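Local coordinates for protein phosphoribosylaminoimidazole-succinocarboxamide synthase (Pyrococcus horikoshii, PDB 4O86) that catalyses the ATP-dependent joining of L-aspartate to 5-amino-1-(5-phospho-D-ribosyl)imidazole-4-carboxylate, forming SAICAR in de novo purine biosynthesis, at residues Val95-Leu100 / Ile170-Lys175; Leu88-Arg93 / Leu176-Asp181. All blocks are in the same frame, centred on the assembly; numbering follows the deposited sequence.

Contact 1 of 2, residues Val95-Leu100 / Ile170-Lys175; sequences VVAGSL and ILVDFK. With CDP (cytidine-5'-diphosphate), chain C; C5P (cytidine-5'-monophosphate), chain D; PO4 (phosphate ion), chain G.
I170 meets V95 through its branch methyl, CG2 lying 4.2 Å from V95 CG2 with the two side chains crossing at about a right angle. V172 makes the main grip on the loop. Its O receives the amide of V95 (V95 N to V172 O 3.1 Å) in the carbonyl plane and on a lone pair. With CG1 anti to its backbone N (chi1 165°), the same valine sets that methyl 3.7 Å from A97 CB and 3.9 Å from V95 CB. D173 follows: its OD2, salt-bridged to R198, is 2.7 Å from a water that also bonds V95 O and, weakly, A97 N, while OD1 lies 2.7 Å from O3' of CDP. CDP and CMP overlap in one site, probably that of the phosphoribosyl substrate. There the loop gives S99 N to O2A of CDP at 2.8 Å, and G98, with no CB, lets the phosphate come close to its backbone. K175 NZ reaches a phosphate ion and is salt-bridged to D190. Strand 197-201 backs A97 and V172, V95 also touches strand 111-121, and L171 turns from the loop onto helix 143-165.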
# COMPACT_ATOMS: atom_id res chain seq x y z
N VAL A 95 0.60 -13.87 11.18
CA VAL A 95 -0.52 -14.75 10.87
C VAL A 95 -1.59 -13.86 10.23
O VAL A 95 -1.79 -12.72 10.68
CB VAL A 95 -1.06 -15.40 12.16
CG1 VAL A 95 -2.36 -16.16 11.89
CG2 VAL A 95 -0.01 -16.33 12.76
N VAL A 96 -2.24 -14.37 9.19
CA VAL A 96 -3.30 -13.65 8.48
C VAL A 96 -4.53 -13.43 9.39
O VAL A 96 -5.10 -14.39 9.93
CB VAL A 96 -3.74 -14.38 7.20
CG1 VAL A 96 -4.91 -13.66 6.53
CG2 VAL A 96 -2.57 -14.55 6.22
N ALA A 97 -4.92 -12.17 9.54
CA ALA A 97 -6.12 -11.77 10.28
C ALA A 97 -6.52 -10.36 9.84
O ALA A 97 -5.75 -9.70 9.12
CB ALA A 97 -5.83 -11.79 11.78
N GLY A 98 -7.69 -9.89 10.26
CA GLY A 98 -8.14 -8.51 9.98
C GLY A 98 -8.08 -8.08 8.52
O GLY A 98 -8.46 -8.84 7.62
N SER A 99 -7.57 -6.87 8.28
CA SER A 99 -7.53 -6.30 6.92
C SER A 99 -6.64 -7.04 5.93
O SER A 99 -6.79 -6.86 4.72
CB SER A 99 -7.13 -4.80 6.95
OG SER A 99 -5.73 -4.66 7.15
N LEU A 100 -5.72 -7.88 6.40
CA LEU A 100 -4.85 -8.62 5.47
C LEU A 100 -5.64 -9.60 4.57
O LEU A 100 -5.18 -9.98 3.48
CB LEU A 100 -3.68 -9.30 6.19
CG LEU A 100 -2.57 -9.91 5.31
CD1 LEU A 100 -1.88 -8.87 4.42
CD2 LEU A 100 -1.55 -10.68 6.14
N ILE A 170 0.45 -16.70 20.68
CA ILE A 170 0.86 -16.36 19.33
C ILE A 170 0.64 -14.88 19.07
O ILE A 170 -0.47 -14.36 19.25
CB ILE A 170 0.10 -17.19 18.29
CG1 ILE A 170 0.25 -18.69 18.58
CG2 ILE A 170 0.59 -16.85 16.88
CD1 ILE A 170 -0.71 -19.56 17.81
N LEU A 171 1.71 -14.20 18.66
CA LEU A 171 1.61 -12.82 18.22
C LEU A 171 1.19 -12.81 16.75
O LEU A 171 1.99 -13.07 15.85
CB LEU A 171 2.92 -12.09 18.46
CG LEU A 171 3.05 -10.61 18.05
CD1 LEU A 171 2.09 -9.71 18.82
CD2 LEU A 171 4.49 -10.19 18.27
N VAL A 172 -0.09 -12.52 16.53
CA VAL A 172 -0.68 -12.60 15.20
C VAL A 172 -0.24 -11.40 14.33
O VAL A 172 0.30 -11.58 13.22
CB VAL A 172 -2.21 -12.77 15.32
CG1 VAL A 172 -2.93 -12.50 14.01
CG2 VAL A 172 -2.51 -14.17 15.85
N ASP A 173 -0.44 -10.20 14.85
CA ASP A 173 0.04 -8.96 14.21
C ASP A 173 0.01 -7.89 15.27
O ASP A 173 -0.43 -8.16 16.39
CB ASP A 173 -0.83 -8.56 13.01
CG ASP A 173 -2.32 -8.44 13.38
OD1 ASP A 173 -2.65 -8.04 14.50
OD2 ASP A 173 -3.16 -8.75 12.52
N PHE A 174 0.49 -6.69 14.94
CA PHE A 174 0.49 -5.57 15.90
C PHE A 174 0.85 -4.27 15.21
O PHE A 174 1.42 -4.27 14.12
CB PHE A 174 1.44 -5.83 17.09
CG PHE A 174 2.89 -6.02 16.71
CD1 PHE A 174 3.79 -4.97 16.82
CD2 PHE A 174 3.35 -7.25 16.24
CE1 PHE A 174 5.13 -5.14 16.48
CE2 PHE A 174 4.68 -7.42 15.89
CZ PHE A 174 5.58 -6.36 16.01
N LYS A 175 0.52 -3.16 15.86
CA LYS A 175 0.82 -1.84 15.33
C LYS A 175 1.82 -1.10 16.24
O LYS A 175 1.67 -1.08 17.47
CB LYS A 175 -0.47 -1.02 15.20
CG LYS A 175 -0.31 0.37 14.58
CD LYS A 175 -0.07 1.46 15.63
CE LYS A 175 -1.32 1.71 16.49
NZ LYS A 175 -1.06 2.67 17.62
O3B CDP C . -9.29 -2.97 11.33
PB CDP C . -8.25 -3.86 11.96
O1B CDP C . -7.91 -3.45 13.38
O2B CDP C . -8.47 -5.34 11.76
O3A CDP C . -6.91 -3.52 11.12
PA CDP C . -5.70 -4.55 10.84
O1A CDP C . -4.81 -3.95 9.77
O2A CDP C . -6.23 -5.95 10.60
O5' CDP C . -4.92 -4.53 12.25
C5' CDP C . -3.53 -4.83 12.32
C4' CDP C . -3.06 -4.71 13.76
O4' CDP C . -2.83 -3.34 14.08
C3' CDP C . -4.13 -5.19 14.73
O3' CDP C . -3.50 -5.87 15.82
C2' CDP C . -4.80 -3.94 15.24
O2' CDP C . -5.18 -4.17 16.61
C1' CDP C . -3.71 -2.89 15.12
N1 CDP C . -4.21 -1.56 14.76
C2 CDP C . -4.16 -0.50 15.69
O2 CDP C . -3.70 -0.71 16.84
N3 CDP C . -4.60 0.73 15.35
C4 CDP C . -5.10 0.96 14.12
N4 CDP C . -5.54 2.20 13.79
C5 CDP C . -5.16 -0.06 13.18
C6 CDP C . -4.70 -1.33 13.53
O3P C5P D . -7.02 -3.85 11.12
P C5P D . -5.71 -4.52 10.78
O1P C5P D . -5.77 -6.03 10.67
O2P C5P D . -4.99 -3.88 9.62
O5' C5P D . -4.82 -4.26 12.09
C5' C5P D . -3.55 -4.89 12.25
C4' C5P D . -3.08 -4.74 13.69
O4' C5P D . -2.82 -3.36 13.99
C3' C5P D . -4.14 -5.19 14.67
O3' C5P D . -3.52 -5.88 15.76
C2' C5P D . -4.77 -3.93 15.20
O2' C5P D . -5.12 -4.15 16.57
C1' C5P D . -3.66 -2.90 15.05
N1 C5P D . -4.14 -1.55 14.70
C2 C5P D . -4.13 -0.52 15.67
N3 C5P D . -4.56 0.72 15.34
C4 C5P D . -5.00 0.98 14.09
C5 C5P D . -5.02 -0.02 13.12
C6 C5P D . -4.57 -1.29 13.46
O2 C5P D . -3.72 -0.76 16.83
N4 C5P D . -5.43 2.23 13.78
P PO4 G . -4.63 4.19 16.77
O1 PO4 G . -4.88 4.22 15.29
O2 PO4 G . -4.50 2.77 17.28
O3 PO4 G . -3.35 4.91 17.08
O4 PO4 G . -5.81 4.86 17.46
O HOH W 1 -2.50 -10.07 10.23

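Contact 2 of 2, residues Leu88-Arg93 / Leu176-Asp181; sequences LEVVVR and LEFGKD. With C5P (cytidine-5'-monophosphate), chain D; CDP (cytidine-5'-diphosphate), chain C.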
# COMPACT_ATOMS: atom_id res chain seq x y z
N LEU A 88 2.82 7.92 11.15
CA LEU A 88 2.75 6.55 10.65
C LEU A 88 2.21 5.60 11.70
O LEU A 88 2.41 5.77 12.90
CB LEU A 88 4.15 6.03 10.26
CG LEU A 88 4.92 6.61 9.06
CD1 LEU A 88 6.28 5.93 9.04
CD2 LEU A 88 4.17 6.39 7.76
N GLU A 89 1.53 4.57 11.22
CA GLU A 89 1.27 3.40 12.02
C GLU A 89 1.92 2.26 11.27
O GLU A 89 1.66 2.06 10.08
CB GLU A 89 -0.24 3.21 12.20
CG GLU A 89 -0.84 4.37 13.00
CD GLU A 89 -2.25 4.13 13.48
OE1 GLU A 89 -2.87 5.10 13.97
OE2 GLU A 89 -2.74 2.98 13.37
N VAL A 90 2.83 1.56 11.96
CA VAL A 90 3.63 0.51 11.36
C VAL A 90 3.11 -0.83 11.83
O VAL A 90 3.17 -1.15 13.01
CB VAL A 90 5.12 0.68 11.71
CG1 VAL A 90 5.97 -0.38 11.01
CG2 VAL A 90 5.59 2.09 11.32
N VAL A 91 2.56 -1.60 10.91
CA VAL A 91 1.93 -2.85 11.26
C VAL A 91 2.82 -4.03 10.84
O VAL A 91 3.26 -4.11 9.69
CB VAL A 91 0.51 -2.95 10.64
CG1 VAL A 91 -0.07 -4.34 10.89
CG2 VAL A 91 -0.43 -1.89 11.21
N VAL A 92 3.12 -4.92 11.78
CA VAL A 92 3.85 -6.14 11.47
C VAL A 92 2.89 -7.34 11.60
O VAL A 92 2.12 -7.40 12.54
CB VAL A 92 5.08 -6.31 12.40
CG1 VAL A 92 5.92 -7.48 11.95
CG2 VAL A 92 5.92 -5.04 12.42
N ARG A 93 2.94 -8.28 10.65
CA ARG A 93 1.97 -9.37 10.61
C ARG A 93 2.64 -10.74 10.44
O ARG A 93 3.43 -10.94 9.50
CB ARG A 93 0.92 -9.11 9.51
CG ARG A 93 0.63 -7.62 9.26
CD ARG A 93 -0.51 -7.38 8.27
NE ARG A 93 -1.78 -7.73 8.87
CZ ARG A 93 -2.82 -6.91 9.02
NH1 ARG A 93 -2.79 -5.64 8.59
NH2 ARG A 93 -3.91 -7.39 9.61
N LEU A 176 2.81 -0.46 15.63
CA LEU A 176 3.72 0.42 16.35
C LEU A 176 3.66 1.85 15.82
O LEU A 176 3.22 2.10 14.68
CB LEU A 176 5.17 -0.07 16.23
CG LEU A 176 5.49 -1.50 16.68
CD1 LEU A 176 6.93 -1.83 16.32
CD2 LEU A 176 5.22 -1.69 18.17
N GLU A 177 4.14 2.77 16.65
CA GLU A 177 4.36 4.14 16.23
C GLU A 177 5.75 4.60 16.67
O GLU A 177 6.33 4.07 17.64
CB GLU A 177 3.28 5.04 16.82
CG GLU A 177 1.91 4.76 16.23
CD GLU A 177 0.85 5.70 16.75
OE1 GLU A 177 1.19 6.87 17.02
OE2 GLU A 177 -0.31 5.28 16.87
N PHE A 178 6.28 5.58 15.95
CA PHE A 178 7.65 6.04 16.14
C PHE A 178 7.74 7.55 16.06
O PHE A 178 6.92 8.20 15.40
CB PHE A 178 8.56 5.49 15.03
CG PHE A 178 8.72 4.01 15.03
CD1 PHE A 178 9.78 3.42 15.71
CD2 PHE A 178 7.81 3.20 14.36
CE1 PHE A 178 9.95 2.05 15.71
CE2 PHE A 178 7.97 1.82 14.35
CZ PHE A 178 9.03 1.25 15.03
N GLY A 179 8.77 8.08 16.71
CA GLY A 179 9.12 9.47 16.60
C GLY A 179 10.63 9.65 16.65
O GLY A 179 11.39 8.70 16.89
N LYS A 180 11.05 10.89 16.45
CA LYS A 180 12.45 11.28 16.40
C LYS A 180 12.79 12.00 17.72
O LYS A 180 12.00 12.82 18.17
CB LYS A 180 12.61 12.24 15.23
CG LYS A 180 13.75 11.94 14.28
CD LYS A 180 13.56 12.70 12.97
CE LYS A 180 14.80 12.59 12.10
NZ LYS A 180 14.54 12.93 10.66
N ASP A 181 13.92 11.68 18.35
CA ASP A 181 14.35 12.43 19.54
C ASP A 181 15.23 13.61 19.13
O ASP A 181 15.48 13.81 17.94
CB ASP A 181 15.03 11.53 20.58
CG ASP A 181 16.37 10.96 20.11
OD1 ASP A 181 16.99 11.47 19.16
OD2 ASP A 181 16.81 9.97 20.73
O3P C5P D . -7.02 -3.85 11.12
P C5P D . -5.71 -4.52 10.78
O1P C5P D . -5.77 -6.03 10.67
O2P C5P D . -4.99 -3.88 9.62
O5' C5P D . -4.82 -4.26 12.09
C5' C5P D . -3.55 -4.89 12.25
C4' C5P D . -3.08 -4.74 13.69
O4' C5P D . -2.82 -3.36 13.99
C3' C5P D . -4.14 -5.19 14.67
O3' C5P D . -3.52 -5.88 15.76
C2' C5P D . -4.77 -3.93 15.20
O2' C5P D . -5.12 -4.15 16.57
C1' C5P D . -3.66 -2.90 15.05
N1 C5P D . -4.14 -1.55 14.70
C2 C5P D . -4.13 -0.52 15.67
N3 C5P D . -4.56 0.72 15.34
C4 C5P D . -5.00 0.98 14.09
C5 C5P D . -5.02 -0.02 13.12
C6 C5P D . -4.57 -1.29 13.46
O2 C5P D . -3.72 -0.76 16.83
N4 C5P D . -5.43 2.23 13.78
O3B CDP C . -9.29 -2.97 11.33
PB CDP C . -8.25 -3.86 11.96
O1B CDP C . -7.91 -3.45 13.38
O2B CDP C . -8.47 -5.34 11.76
O3A CDP C . -6.91 -3.52 11.12
PA CDP C . -5.70 -4.55 10.84
O1A CDP C . -4.81 -3.95 9.77
O2A CDP C . -6.23 -5.95 10.60
O5' CDP C . -4.92 -4.53 12.25
C5' CDP C . -3.53 -4.83 12.32
C4' CDP C . -3.06 -4.71 13.76
O4' CDP C . -2.83 -3.34 14.08
C3' CDP C . -4.13 -5.19 14.73
O3' CDP C . -3.50 -5.87 15.82
C2' CDP C . -4.80 -3.94 15.24
O2' CDP C . -5.18 -4.17 16.61
C1' CDP C . -3.71 -2.89 15.12
N1 CDP C . -4.21 -1.56 14.76
C2 CDP C . -4.16 -0.50 15.69
O2 CDP C . -3.70 -0.71 16.84
N3 CDP C . -4.60 0.73 15.35
C4 CDP C . -5.10 0.96 14.12
N4 CDP C . -5.54 2.20 13.79
C5 CDP C . -5.16 -0.06 13.18
C6 CDP C . -4.70 -1.33 13.53
O HOH W 2 4.81 6.59 13.74
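V90 and L176 form an antiparallel hydrogen-bonded pair. V90 N points almost straight at L176 O (2.8 Å, 179° at the hydrogen), and L176 N returns a bond to V90 O at 2.7 Å. Beside this pair V90 CG2 comes to the edge of the F178 ring, near its plane, 3.9 Å from CE2. Toward L88 the strands are joined through a water, which donates to L88 O (2.7 Å) and accepts from F178 N, so solvent takes the place of a direct rung.

E89 and E177 run side by side, pointing the same way, each with CG anti to its carbonyl carbon (chi1 -65° in E89) and extended beyond it, their carboxylate planes 9° apart and E89 OE1 3.9 Å from E177 OE2. Their likely repulsion is probably eased by lysines: K122 is salt-bridged to E89 OE1 and K175 to E177 OE2. E177 OE1 bonds the O2' hydroxyl of ADP, whereas E89 OE2 lies 2.9 Å from N4 of CDP, placing the glutamate pair between two nucleotides. With E89 cut back to an alanine, K122 is likely to lose its salt bridge and keep the weak pair with E177, and a gap would probably open beside the cytosine amino group. At the strand's far end R93 hydrogen-bonds the nucleotide's phosphate with both NH1 and NH2; O2A of CDP, 2.9 Å from NH2, lies in the guanidinium plane. E118 pairs with NH1.

Strand 84-93 lies between strands 111-121 and 169-180, with V90, V92 and F178 packed against helix 143-165 and L176 and F178 also meeting strand 186-188.

How the contacts relate
Both contacts are buried and share strand 169-180, which meets a loop in contact 1 and the neighbouring strand 84-93 in contact 2. Contact 2 has true sheet pairing; contact 1 has a lone backbone bond, small apolar groups and a water. Between them the strands continue to pair, F174 O lying 3.0 Å from V92 N in a probable hydrogen bond, while D173 of contact 1 makes a long, weak ion pair with R93 of contact 2. Both contacts line one cytidine nucleotide along its length: S99 and R93 converge on its phosphate, D173 lies by its ribose and E89 by its base. Contact 2 also extends to ADP, through E177.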